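Local atomic coordinates of protein argonaute (Methanocaldococcus jannaschii, PDB entry 5G5S), a protein that cuts single-stranded target DNA, using short single-stranded DNA guides to find the complementary strand, and may defend the cell against invading genetic elements. Residues F21-V26 and K102-Y107; N46-M51 and L62-D67; G504-L509 and Y688-V693; G519-Y524 and Q534-P539. All coordinates share one frame; numbering follows the deposited sequence.

Contact 1. Residues F21-V26 and K102-Y107; sequences FIPKEV and KLVRGY
Tyr-107 of helix 97-111 reaches across to the chain that leads into strand 25-31, and its ring lies under Pro-23, which covers one face. The bond to its CB already points toward the 21-26 segment, and CG, anti to the backbone N (chi1 -173°), carries the ring on in that direction. Tyr-107 CG meets Pro-23 CG at 4.1 Å. Next along the ring, Tyr-107 CD2 packs on Pro-23 CD at 3.7 Å. At the ring edge, Phe-21 O lies in plane, 3.2 Å from Tyr-107 CD2. Over the middle of the covered face stands Pro-23 CB, 4.2 Å from the centroid of the Tyr-107 ring and 5° off the ring normal, a CH-pi contact. No hydrogen bond links the two segments.

One turn back on the helix, Val-104 CG2 touches Pro-23 CD at 4.0 Å, so the proline ring is held between valine and tyrosine. Further along, Val-26 CG1 meets Leu-103 CD1 at 3.6 Å, the two side chains crossing at about a right angle; Val-61 of strand 59-62 packs against both. The arrangement is helix-on-sheet packing within the argonaute N-terminal domain, where helix 97-111 lies against the small antiparallel sheet and the segment entering it.

Contact 2. Residues N46-M51 and L62-D67; sequences NFYGGM and LPYKVD
The hydroxyl of Tyr-64 donates a hydrogen bond to the backbone carbonyl of Tyr-48, with OH to O at 2.7 Å. The donor approaches at a C=O...donor angle of 119° and stands tilted 24° from the carbonyl plane. Tyr-64 OH also sits close against the Tyr-48 side chain, 3.2 Å from Tyr-48 CB and near the plane of that ring, at its edge. Two apolar groups close round the same piece of backbone. Leu-62 CD2 lies 3.5 Å from Tyr-48 O and 3.8 Å from Gly-50 CA, while Pro-63 CD rests 3.3 Å from Gly-49 O.

These contacts tie the end of helix 41-47 to the far end of the antiparallel hairpin 51-54/59-62, in the N-terminal domain. Tyr-48 is where the chain leaves helical geometry, and Gly-49 follows with positive phi. With CG between its own backbone N and carbonyl carbon (chi1 55°), Tyr-64 swings its ring so that the hydroxyl end comes to the Tyr-48 carbonyl, although its CB does not point there.

Farther out, Ser-110 OG is hydrogen-bonded to Phe-47 O, fastening the helix end to helix 97-111. Backbone bonds from Met-51 to Val-61 and from Leu-62 to His-27 hold the adjoining strands in their sheet, and Tyr-64 packs on Val-111.

Contact 3. Residues G504-L509 and Y688-V693; sequences GLDTGL and YADKFV
In the RNase H-like PIWI domain, Asp-506 at the end of strand 501-506 faces Asp-690 on helix 684-697. Both probably belong to the active site and, as in related Argonautes, to the second manganese site; Asp-506 is a probable ligand of the first manganese as well. The strand and helix segments run 7.1 Å apart at closest approach, their directions 34° from parallel.

Asp-506 OD2 comes within 3.1 Å of Asp-690 OD1. Both are acceptors, and no hydrogen bond joins them; the carboxylate planes are turned 44° against each other. Each aspartate holds CG anti to its own backbone N, which brings the two acid groups together. Such a gathering of carboxylates is consistent with a site made to bind divalent metal, and Asp-572, probably another ligand of the first manganese, has its side chain about 6 Å from that of Asp-506.

Beside the acids, Ala-689 CB packs on the strand, 3.6 Å from Gly-504 O and 4.1 Å from Asp-506 CB, letting the helix settle against it. On the helix turn beyond Asp-690, Val-693 flanks the other oxygen of Asp-506: OD1 is 3.7 Å from CG1 and 3.8 Å from CG2. Val-693 CG1 also packs against Gly-508 CA, 4.1 Å away.

Contact 4. Residues G519-Y524 and Q534-P539; sequences GCTVVY and QPIETP
Gly-519 and Ile-536 pair backbone to backbone as an antiparallel hydrogen-bonded pair, and Thr-521 and Gln-534 form a second one. Four bonds result. Gly-519 N reaches Ile-536 O at 3.2 Å. The return bond, Ile-536 N to Gly-519 O, is shorter at 2.8 Å and nearly straight at the hydrogen (167°). Thr-521 N donates to Gln-534 O at 2.9 Å. Gln-534 N answers with a 2.7 Å bond to Thr-521 O.

Cys-520 and Pro-535 make the non-hydrogen-bonded pair between them, where CA-H...O contacts run in both directions: Cys-520 CA to Gln-534 O at 3.3 Å, and Pro-535 CA to Gly-519 O at 3.5 Å. Strands 517-525 and 530-537 form a beta hairpin of the PIWI sheet, and strand 517-525 is also bonded to strand 501-506.

Side-chain contacts lie on both faces. With Thr-521 and Gln-534, Ile-536 is on the face toward helix 547-556; its CD1 is 3.7 Å from Thr-521 OG1, and Tyr-553 of that helix touches it. On the face of Cys-520 and Pro-535, a first torsion that sets SG anti to the backbone N (chi1 178°) turns Cys-520 SG toward the neighbouring strand, 3.9 Å from Gln-534 O. Phe-692 of helix 684-697 touches both Cys-520 and Pro-535 there.

The four contacts fall into two pairs in different domains. Contacts 1 and 2, with centres 9 Å apart, share the N-terminal domain; contact 2 is nested along the chain inside the loop closed by contact 1, and Pro-63 bridges them by packing against Pro-23 and Tyr-107. Contacts 3 and 4 lie 8 Å apart in the PIWI domain, again with the later-numbered contact nested inside. Neighbouring strands 501-506 and 517-525 join this second pair through probable backbone hydrogen bonds, placing the hairpin beside the presumed metal-binding acids. The centre of either contact in one pair is about 37 to 41 Å from that of either in the other, one pair in the N-terminal domain and one at the probable PIWI active site.

Contact 1. Residues F21-V26 and K102-Y107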
loop_
_atom_site.group_PDB
_atom_site.type_symbol
_atom_site.label_atom_id
_atom_site.label_comp_id
_atom_site.label_asym_id
_atom_site.label_seq_id
_atom_site.Cartn_x
_atom_site.Cartn_y
_atom_site.Cartn_z
ATOM N N PHE A 21 26.627 25.395 -2.445
ATOM C CA PHE A 21 25.445 24.889 -3.140
ATOM C C PHE A 21 24.102 25.249 -2.487
ATOM O O PHE A 21 23.043 24.881 -3.002
ATOM C CB PHE A 21 25.596 23.377 -3.417
ATOM C CG PHE A 21 26.963 23.032 -3.956
ATOM C CD1 PHE A 21 27.339 23.412 -5.241
ATOM C CD2 PHE A 21 27.907 22.407 -3.153
ATOM C CE1 PHE A 21 28.622 23.135 -5.724
ATOM C CE2 PHE A 21 29.188 22.128 -3.638
ATOM C CZ PHE A 21 29.534 22.489 -4.921
ATOM N N ILE A 22 24.143 25.981 -1.370
ATOM C CA ILE A 22 22.937 26.457 -0.702
ATOM C C ILE A 22 22.736 27.930 -1.113
ATOM O O ILE A 22 23.637 28.747 -0.889
ATOM C CB ILE A 22 22.992 26.274 0.841
ATOM C CG1 ILE A 22 23.035 24.785 1.229
ATOM C CG2 ILE A 22 21.808 26.992 1.534
ATOM C CD1 ILE A 22 23.736 24.510 2.554
ATOM N N PRO A 23 21.581 28.296 -1.723
ATOM C CA PRO A 23 21.371 29.712 -2.077
ATOM C C PRO A 23 21.249 30.600 -0.839
ATOM O O PRO A 23 20.712 30.177 0.181
ATOM C CB PRO A 23 20.081 29.689 -2.899
ATOM C CG PRO A 23 19.386 28.438 -2.515
ATOM C CD PRO A 23 20.410 27.459 -2.067
ATOM N N LYS A 24 21.808 31.807 -0.901
ATOM C CA LYS A 24 21.754 32.741 0.228
ATOM C C LYS A 24 20.378 33.423 0.289
ATOM O O LYS A 24 19.827 33.634 1.379
ATOM C CB LYS A 24 22.880 33.791 0.128
ATOM C CG LYS A 24 24.190 33.332 0.738
ATOM N N GLU A 25 19.829 33.744 -0.900
ATOM C CA GLU A 25 18.562 34.436 -1.046
ATOM C C GLU A 25 17.605 33.778 -2.032
ATOM O O GLU A 25 18.034 33.064 -2.941
ATOM C CB GLU A 25 18.813 35.894 -1.491
ATOM C CG GLU A 25 19.303 36.821 -0.395
ATOM C CD GLU A 25 19.773 38.184 -0.864
ATOM O OE1 GLU A 25 19.187 38.730 -1.827
ATOM O OE2 GLU A 25 20.714 38.723 -0.240
ATOM N N VAL A 26 16.302 34.064 -1.856
ATOM C CA VAL A 26 15.213 33.667 -2.750
ATOM C C VAL A 26 14.660 34.940 -3.409
ATOM O O VAL A 26 14.669 36.021 -2.806
ATOM C CB VAL A 26 14.128 32.753 -2.132
ATOM C CG1 VAL A 26 14.739 31.459 -1.618
ATOM C CG2 VAL A 26 13.322 33.459 -1.044
ATOM N N LYS A 102 12.447 22.746 -1.043
ATOM C CA LYS A 102 12.130 22.629 -2.466
ATOM C C LYS A 102 12.890 23.614 -3.329
ATOM O O LYS A 102 13.245 23.276 -4.462
ATOM C CB LYS A 102 10.615 22.702 -2.722
ATOM C CG LYS A 102 9.924 21.366 -2.539
ATOM C CD LYS A 102 9.053 21.342 -1.302
ATOM C CE LYS A 102 9.262 20.091 -0.479
ATOM N NZ LYS A 102 8.750 20.246 0.911
ATOM N N LEU A 103 13.163 24.819 -2.797
ATOM C CA LEU A 103 13.930 25.822 -3.535
ATOM C C LEU A 103 15.401 25.431 -3.634
ATOM O O LEU A 103 15.992 25.591 -4.693
ATOM C CB LEU A 103 13.704 27.255 -3.014
ATOM C CG LEU A 103 12.288 27.846 -3.269
ATOM C CD1 LEU A 103 12.101 29.142 -2.558
ATOM C CD2 LEU A 103 12.006 28.053 -4.752
ATOM N N VAL A 104 15.954 24.801 -2.583
ATOM C CA VAL A 104 17.337 24.286 -2.574
ATOM C C VAL A 104 17.441 23.138 -3.596
ATOM O O VAL A 104 18.439 23.057 -4.322
ATOM C CB VAL A 104 17.819 23.873 -1.153
ATOM C CG1 VAL A 104 19.190 23.203 -1.190
ATOM C CG2 VAL A 104 17.843 25.068 -0.215
ATOM N N ARG A 105 16.383 22.286 -3.682
ATOM C CA ARG A 105 16.295 21.173 -4.635
ATOM C C ARG A 105 16.307 21.713 -6.050
ATOM O O ARG A 105 17.087 21.233 -6.875
ATOM C CB ARG A 105 15.045 20.310 -4.385
ATOM C CG ARG A 105 15.116 18.940 -5.050
ATOM C CD ARG A 105 13.749 18.310 -5.169
ATOM N NE ARG A 105 13.827 16.913 -5.597
ATOM C CZ ARG A 105 13.784 16.507 -6.863
ATOM N NH1 ARG A 105 13.675 17.390 -7.850
ATOM N NH2 ARG A 105 13.855 15.213 -7.154
ATOM N N GLY A 106 15.485 22.733 -6.301
ATOM C CA GLY A 106 15.421 23.394 -7.598
ATOM C C GLY A 106 16.736 24.050 -7.990
ATOM O O GLY A 106 17.111 24.049 -9.166
ATOM N N TYR A 107 17.451 24.602 -7.002
ATOM C CA TYR A 107 18.751 25.242 -7.213
ATOM C C TYR A 107 19.768 24.191 -7.660
ATOM O O TYR A 107 20.423 24.360 -8.686
ATOM C CB TYR A 107 19.204 25.973 -5.936
ATOM C CG TYR A 107 20.456 26.803 -6.099
ATOM C CD1 TYR A 107 20.451 27.966 -6.866
ATOM C CD2 TYR A 107 21.630 26.468 -5.430
ATOM C CE1 TYR A 107 21.596 28.752 -6.997
ATOM C CE2 TYR A 107 22.775 27.259 -5.534
ATOM C CZ TYR A 107 22.757 28.396 -6.327
ATOM O OH TYR A 107 23.882 29.184 -6.432
#

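Contact 2. Residues N46-M51 and L62-D67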
loop_
_atom_site.group_PDB
_atom_site.type_symbol
_atom_site.label_atom_id
_atom_site.label_comp_id
_atom_site.label_asym_id
_atom_site.label_seq_id
_atom_site.Cartn_x
_atom_site.Cartn_y
_atom_site.Cartn_z
ATOM N N ASN A 46 9.008 24.998 -12.692
ATOM C CA ASN A 46 9.574 23.721 -12.266
ATOM C C ASN A 46 10.879 23.417 -12.992
ATOM O O ASN A 46 11.782 22.845 -12.378
ATOM C CB ASN A 46 8.566 22.585 -12.477
ATOM C CG ASN A 46 8.867 21.348 -11.675
ATOM O OD1 ASN A 46 9.344 20.340 -12.204
ATOM N ND2 ASN A 46 8.591 21.396 -10.378
ATOM N N PHE A 47 10.982 23.792 -14.291
ATOM C CA PHE A 47 12.191 23.593 -15.097
ATOM C C PHE A 47 13.339 24.431 -14.532
ATOM O O PHE A 47 14.444 23.917 -14.346
ATOM C CB PHE A 47 11.936 23.964 -16.565
ATOM N N TYR A 48 13.046 25.705 -14.204
ATOM C CA TYR A 48 13.992 26.675 -13.649
ATOM C C TYR A 48 14.130 26.647 -12.109
ATOM O O TYR A 48 14.565 27.631 -11.506
ATOM C CB TYR A 48 13.685 28.088 -14.183
ATOM C CG TYR A 48 14.023 28.261 -15.646
ATOM C CD1 TYR A 48 15.337 28.462 -16.061
ATOM C CD2 TYR A 48 13.027 28.240 -16.619
ATOM C CE1 TYR A 48 15.654 28.623 -17.408
ATOM C CE2 TYR A 48 13.332 28.403 -17.970
ATOM C CZ TYR A 48 14.648 28.591 -18.360
ATOM O OH TYR A 48 14.957 28.739 -19.691
ATOM N N GLY A 49 13.775 25.513 -11.505
ATOM C CA GLY A 49 13.879 25.265 -10.069
ATOM C C GLY A 49 13.091 26.158 -9.124
ATOM O O GLY A 49 13.430 26.249 -7.939
ATOM N N GLY A 50 12.027 26.775 -9.635
ATOM C CA GLY A 50 11.167 27.670 -8.875
ATOM C C GLY A 50 9.896 27.059 -8.322
ATOM O O GLY A 50 9.706 25.839 -8.364
ATOM N N MET A 51 9.011 27.927 -7.801
ATOM C CA MET A 51 7.737 27.558 -7.189
ATOM C C MET A 51 6.714 28.684 -7.361
ATOM O O MET A 51 7.045 29.850 -7.122
ATOM C CB MET A 51 7.955 27.282 -5.701
ATOM C CG MET A 51 6.823 26.537 -5.050
ATOM S SD MET A 51 7.053 26.363 -3.267
ATOM C CE MET A 51 8.582 25.450 -3.214
ATOM N N LEU A 62 12.181 32.095 -7.196
ATOM C CA LEU A 62 13.351 31.388 -7.716
ATOM C C LEU A 62 14.458 31.326 -6.656
ATOM O O LEU A 62 14.630 32.291 -5.899
ATOM C CB LEU A 62 13.894 32.047 -9.003
ATOM C CG LEU A 62 13.040 31.969 -10.274
ATOM C CD1 LEU A 62 13.648 32.806 -11.371
ATOM C CD2 LEU A 62 12.846 30.529 -10.759
ATOM N N PRO A 63 15.244 30.221 -6.604
ATOM C CA PRO A 63 16.337 30.148 -5.615
ATOM C C PRO A 63 17.585 30.954 -6.011
ATOM O O PRO A 63 18.601 30.901 -5.319
ATOM C CB PRO A 63 16.626 28.651 -5.534
ATOM C CG PRO A 63 16.261 28.126 -6.879
ATOM C CD PRO A 63 15.168 28.991 -7.423
ATOM N N TYR A 64 17.503 31.695 -7.124
ATOM C CA TYR A 64 18.596 32.488 -7.679
ATOM C C TYR A 64 18.068 33.736 -8.376
ATOM O O TYR A 64 16.873 33.827 -8.686
ATOM C CB TYR A 64 19.429 31.639 -8.672
ATOM C CG TYR A 64 18.607 31.009 -9.777
ATOM C CD1 TYR A 64 17.964 29.790 -9.585
ATOM C CD2 TYR A 64 18.444 31.646 -11.003
ATOM C CE1 TYR A 64 17.175 29.223 -10.581
ATOM C CE2 TYR A 64 17.670 31.081 -12.014
ATOM C CZ TYR A 64 17.039 29.867 -11.796
ATOM O OH TYR A 64 16.279 29.295 -12.780
ATOM N N LYS A 65 18.966 34.697 -8.615
ATOM C CA LYS A 65 18.644 35.926 -9.321
ATOM C C LYS A 65 18.929 35.679 -10.798
ATOM O O LYS A 65 19.953 35.077 -11.145
ATOM C CB LYS A 65 19.482 37.100 -8.780
ATOM C CG LYS A 65 18.848 38.472 -9.003
ATOM C CD LYS A 65 19.587 39.574 -8.249
ATOM C CE LYS A 65 19.025 39.821 -6.866
ATOM N NZ LYS A 65 19.897 40.721 -6.064
ATOM N N VAL A 66 17.999 36.101 -11.661
ATOM C CA VAL A 66 18.126 35.967 -13.109
ATOM C C VAL A 66 18.349 37.353 -13.734
ATOM O O VAL A 66 17.570 38.280 -13.495
ATOM C CB VAL A 66 16.992 35.118 -13.758
ATOM C CG1 VAL A 66 15.602 35.602 -13.355
ATOM C CG2 VAL A 66 17.136 35.030 -15.277
ATOM N N ASP A 67 19.459 37.494 -14.482
ATOM C CA ASP A 67 19.873 38.747 -15.128
ATOM C C ASP A 67 19.414 38.823 -16.618
ATOM O O ASP A 67 19.952 39.612 -17.397
ATOM C CB ASP A 67 21.406 38.970 -14.963
ATOM C CG ASP A 67 22.116 38.148 -13.880
ATOM O OD1 ASP A 67 21.545 37.988 -12.774
ATOM O OD2 ASP A 67 23.256 37.699 -14.126
#

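Contact 3. Residues G504-L509 and Y688-V693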
loop_
_atom_site.group_PDB
_atom_site.type_symbol
_atom_site.label_atom_id
_atom_site.label_comp_id
_atom_site.label_asym_id
_atom_site.label_seq_id
_atom_site.Cartn_x
_atom_site.Cartn_y
_atom_site.Cartn_z
ATOM N N GLY A 504 -8.917 4.462 7.754
ATOM C CA GLY A 504 -7.948 4.247 6.696
ATOM C C GLY A 504 -8.618 4.542 5.379
ATOM O O GLY A 504 -9.698 4.031 5.105
ATOM N N LEU A 505 -8.013 5.401 4.583
ATOM C CA LEU A 505 -8.622 5.813 3.336
ATOM C C LEU A 505 -7.687 5.631 2.172
ATOM O O LEU A 505 -6.513 5.950 2.272
ATOM C CB LEU A 505 -9.088 7.297 3.474
ATOM C CG LEU A 505 -9.706 7.996 2.256
ATOM C CD1 LEU A 505 -10.989 7.317 1.806
ATOM C CD2 LEU A 505 -9.974 9.444 2.556
ATOM N N ASP A 506 -8.219 5.088 1.075
ATOM C CA ASP A 506 -7.556 4.902 -0.208
ATOM C C ASP A 506 -8.566 5.328 -1.283
ATOM O O ASP A 506 -9.732 4.942 -1.220
ATOM C CB ASP A 506 -7.097 3.455 -0.414
ATOM C CG ASP A 506 -6.194 3.277 -1.633
ATOM O OD1 ASP A 506 -6.712 3.335 -2.779
ATOM O OD2 ASP A 506 -4.975 3.074 -1.443
ATOM N N THR A 507 -8.121 6.156 -2.236
ATOM C CA THR A 507 -8.962 6.698 -3.306
ATOM C C THR A 507 -8.417 6.395 -4.717
ATOM O O THR A 507 -7.839 7.267 -5.373
ATOM C CB THR A 507 -9.332 8.166 -3.014
ATOM O OG1 THR A 507 -8.150 8.888 -2.668
ATOM C CG2 THR A 507 -10.347 8.302 -1.879
ATOM N N GLY A 508 -8.618 5.145 -5.150
ATOM C CA GLY A 508 -8.196 4.628 -6.452
ATOM C C GLY A 508 -8.715 5.414 -7.641
ATOM O O GLY A 508 -7.924 5.814 -8.501
ATOM N N LEU A 509 -10.043 5.657 -7.691
ATOM C CA LEU A 509 -10.693 6.431 -8.754
ATOM C C LEU A 509 -11.300 7.722 -8.206
ATOM O O LEU A 509 -10.573 8.671 -7.917
ATOM C CB LEU A 509 -11.763 5.598 -9.467
ATOM N N TYR A 688 -5.663 -2.304 4.841
ATOM C CA TYR A 688 -6.855 -3.023 4.416
ATOM C C TYR A 688 -7.727 -2.232 3.442
ATOM O O TYR A 688 -8.358 -2.845 2.583
ATOM C CB TYR A 688 -7.636 -3.597 5.613
ATOM C CG TYR A 688 -6.932 -4.760 6.285
ATOM C CD1 TYR A 688 -6.549 -5.886 5.556
ATOM C CD2 TYR A 688 -6.727 -4.773 7.662
ATOM C CE1 TYR A 688 -5.930 -6.974 6.175
ATOM C CE2 TYR A 688 -6.115 -5.856 8.291
ATOM C CZ TYR A 688 -5.706 -6.949 7.541
ATOM O OH TYR A 688 -5.080 -8.003 8.155
ATOM N N ALA A 689 -7.731 -0.883 3.538
ATOM C CA ALA A 689 -8.434 -0.016 2.585
ATOM C C ALA A 689 -7.794 -0.213 1.185
ATOM O O ALA A 689 -8.514 -0.349 0.188
ATOM C CB ALA A 689 -8.323 1.445 3.000
ATOM N N ASP A 690 -6.445 -0.261 1.133
ATOM C CA ASP A 690 -5.698 -0.473 -0.103
ATOM C C ASP A 690 -5.965 -1.865 -0.693
ATOM O O ASP A 690 -6.163 -1.979 -1.899
ATOM C CB ASP A 690 -4.197 -0.222 0.097
ATOM C CG ASP A 690 -3.396 -0.413 -1.180
ATOM O OD1 ASP A 690 -3.631 0.348 -2.153
ATOM O OD2 ASP A 690 -2.584 -1.362 -1.234
ATOM N N LYS A 691 -6.018 -2.904 0.165
ATOM C CA LYS A 691 -6.307 -4.286 -0.224
ATOM C C LYS A 691 -7.735 -4.455 -0.782
ATOM O O LYS A 691 -7.953 -5.305 -1.652
ATOM C CB LYS A 691 -6.067 -5.239 0.961
ATOM C CG LYS A 691 -4.617 -5.727 1.092
ATOM C CD LYS A 691 -4.498 -6.724 2.239
ATOM C CE LYS A 691 -3.340 -7.697 2.088
ATOM N NZ LYS A 691 -3.052 -8.442 3.355
ATOM N N PHE A 692 -8.700 -3.660 -0.285
ATOM C CA PHE A 692 -10.078 -3.720 -0.762
ATOM C C PHE A 692 -10.193 -3.071 -2.135
ATOM O O PHE A 692 -10.854 -3.623 -3.016
ATOM C CB PHE A 692 -11.077 -3.119 0.246
ATOM C CG PHE A 692 -12.507 -3.113 -0.262
ATOM C CD1 PHE A 692 -13.296 -4.253 -0.185
ATOM C CD2 PHE A 692 -13.039 -1.986 -0.883
ATOM C CE1 PHE A 692 -14.600 -4.255 -0.680
ATOM C CE2 PHE A 692 -14.348 -1.987 -1.371
ATOM C CZ PHE A 692 -15.120 -3.120 -1.261
ATOM N N VAL A 693 -9.529 -1.916 -2.322
ATOM C CA VAL A 693 -9.508 -1.181 -3.593
ATOM C C VAL A 693 -8.882 -2.041 -4.707
ATOM O O VAL A 693 -9.449 -2.103 -5.803
ATOM C CB VAL A 693 -8.928 0.259 -3.444
ATOM C CG1 VAL A 693 -8.732 0.946 -4.798
ATOM C CG2 VAL A 693 -9.840 1.109 -2.557
#

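Contact 4. Residues G519-Y524 and Q534-P539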
loop_
_atom_site.group_PDB
_atom_site.type_symbol
_atom_site.label_atom_id
_atom_site.label_comp_id
_atom_site.label_asym_id
_atom_site.label_seq_id
_atom_site.Cartn_x
_atom_site.Cartn_y
_atom_site.Cartn_z
ATOM N N GLY A 519 -13.221 4.625 -4.049
ATOM C CA GLY A 519 -12.421 4.369 -2.869
ATOM C C GLY A 519 -13.043 3.502 -1.804
ATOM O O GLY A 519 -14.072 2.854 -2.011
ATOM N N CYS A 520 -12.383 3.492 -0.649
ATOM C CA CYS A 520 -12.774 2.694 0.498
ATOM C C CYS A 520 -12.269 3.342 1.745
ATOM O O CYS A 520 -11.171 3.889 1.755
ATOM C CB CYS A 520 -12.234 1.268 0.363
ATOM S SG CYS A 520 -12.618 0.178 1.761
ATOM N N THR A 521 -13.061 3.244 2.809
ATOM C CA THR A 521 -12.710 3.666 4.156
ATOM C C THR A 521 -12.831 2.413 5.031
ATOM O O THR A 521 -13.856 1.720 4.994
ATOM C CB THR A 521 -13.601 4.829 4.654
ATOM O OG1 THR A 521 -13.403 5.956 3.804
ATOM C CG2 THR A 521 -13.263 5.256 6.077
ATOM N N VAL A 522 -11.771 2.098 5.771
ATOM C CA VAL A 522 -11.806 1.007 6.734
ATOM C C VAL A 522 -11.880 1.683 8.101
ATOM O O VAL A 522 -10.981 2.427 8.476
ATOM C CB VAL A 522 -10.713 -0.084 6.567
ATOM C CG1 VAL A 522 -10.825 -1.147 7.653
ATOM C CG2 VAL A 522 -10.847 -0.750 5.206
ATOM N N VAL A 523 -13.031 1.539 8.764
ATOM C CA VAL A 523 -13.326 2.172 10.041
ATOM C C VAL A 523 -12.949 1.284 11.224
ATOM O O VAL A 523 -13.467 0.182 11.373
ATOM C CB VAL A 523 -14.809 2.638 10.101
ATOM C CG1 VAL A 523 -15.100 3.404 11.391
ATOM C CG2 VAL A 523 -15.191 3.472 8.873
ATOM N N TYR A 524 -12.060 1.794 12.079
ATOM C CA TYR A 524 -11.619 1.149 13.305
ATOM C C TYR A 524 -12.147 1.926 14.491
ATOM O O TYR A 524 -12.181 3.149 14.444
ATOM C CB TYR A 524 -10.082 1.083 13.367
ATOM C CG TYR A 524 -9.498 -0.105 12.639
ATOM C CD1 TYR A 524 -9.684 -0.269 11.266
ATOM C CD2 TYR A 524 -8.742 -1.053 13.311
ATOM C CE1 TYR A 524 -9.153 -1.365 10.592
ATOM C CE2 TYR A 524 -8.199 -2.151 12.645
ATOM C CZ TYR A 524 -8.404 -2.297 11.284
ATOM O OH TYR A 524 -7.879 -3.370 10.619
ATOM N N GLN A 534 -16.086 0.303 4.303
ATOM C CA GLN A 534 -16.983 1.158 3.550
ATOM C C GLN A 534 -16.531 1.547 2.146
ATOM O O GLN A 534 -15.746 2.485 2.025
ATOM C CB GLN A 534 -17.318 2.422 4.388
ATOM C CG GLN A 534 -18.667 3.057 4.065
ATOM C CD GLN A 534 -19.799 2.063 4.151
ATOM O OE1 GLN A 534 -20.103 1.512 5.224
ATOM N NE2 GLN A 534 -20.396 1.761 3.006
ATOM N N PRO A 535 -17.097 0.939 1.067
ATOM C CA PRO A 535 -16.784 1.426 -0.294
ATOM C C PRO A 535 -17.318 2.854 -0.458
ATOM O O PRO A 535 -18.342 3.190 0.129
ATOM C CB PRO A 535 -17.552 0.461 -1.217
ATOM C CG PRO A 535 -17.968 -0.690 -0.354
ATOM C CD PRO A 535 -18.109 -0.138 1.029
ATOM N N ILE A 536 -16.603 3.702 -1.204
ATOM C CA ILE A 536 -17.016 5.096 -1.428
ATOM C C ILE A 536 -17.290 5.309 -2.909
ATOM O O ILE A 536 -16.411 5.057 -3.736
ATOM C CB ILE A 536 -15.994 6.155 -0.868
ATOM C CG1 ILE A 536 -15.480 5.853 0.579
ATOM C CG2 ILE A 536 -16.498 7.606 -1.034
ATOM C CD1 ILE A 536 -16.521 5.856 1.727
ATOM N N GLU A 537 -18.508 5.785 -3.234
ATOM C CA GLU A 537 -18.925 6.120 -4.603
ATOM C C GLU A 537 -18.324 7.475 -4.940
ATOM O O GLU A 537 -18.290 8.336 -4.062
ATOM C CB GLU A 537 -20.452 6.246 -4.694
ATOM C CG GLU A 537 -21.220 4.954 -4.500
ATOM C CD GLU A 537 -22.721 5.155 -4.401
ATOM O OE1 GLU A 537 -23.339 5.528 -5.424
ATOM O OE2 GLU A 537 -23.280 4.933 -3.303
ATOM N N THR A 538 -17.874 7.682 -6.199
ATOM C CA THR A 538 -17.313 8.977 -6.630
ATOM C C THR A 538 -18.420 10.057 -6.669
ATOM O O THR A 538 -19.570 9.712 -6.968
ATOM C CB THR A 538 -16.590 8.872 -7.975
ATOM O OG1 THR A 538 -17.470 8.314 -8.944
ATOM C CG2 THR A 538 -15.302 8.082 -7.895
ATOM N N PRO A 539 -18.101 11.349 -6.372
ATOM C CA PRO A 539 -19.159 12.386 -6.343
ATOM C C PRO A 539 -20.048 12.542 -7.578
ATOM O O PRO A 539 -21.276 12.478 -7.458
ATOM C CB PRO A 539 -18.408 13.683 -5.996
ATOM C CG PRO A 539 -16.961 13.370 -6.140
ATOM C CD PRO A 539 -16.793 11.902 -5.959
#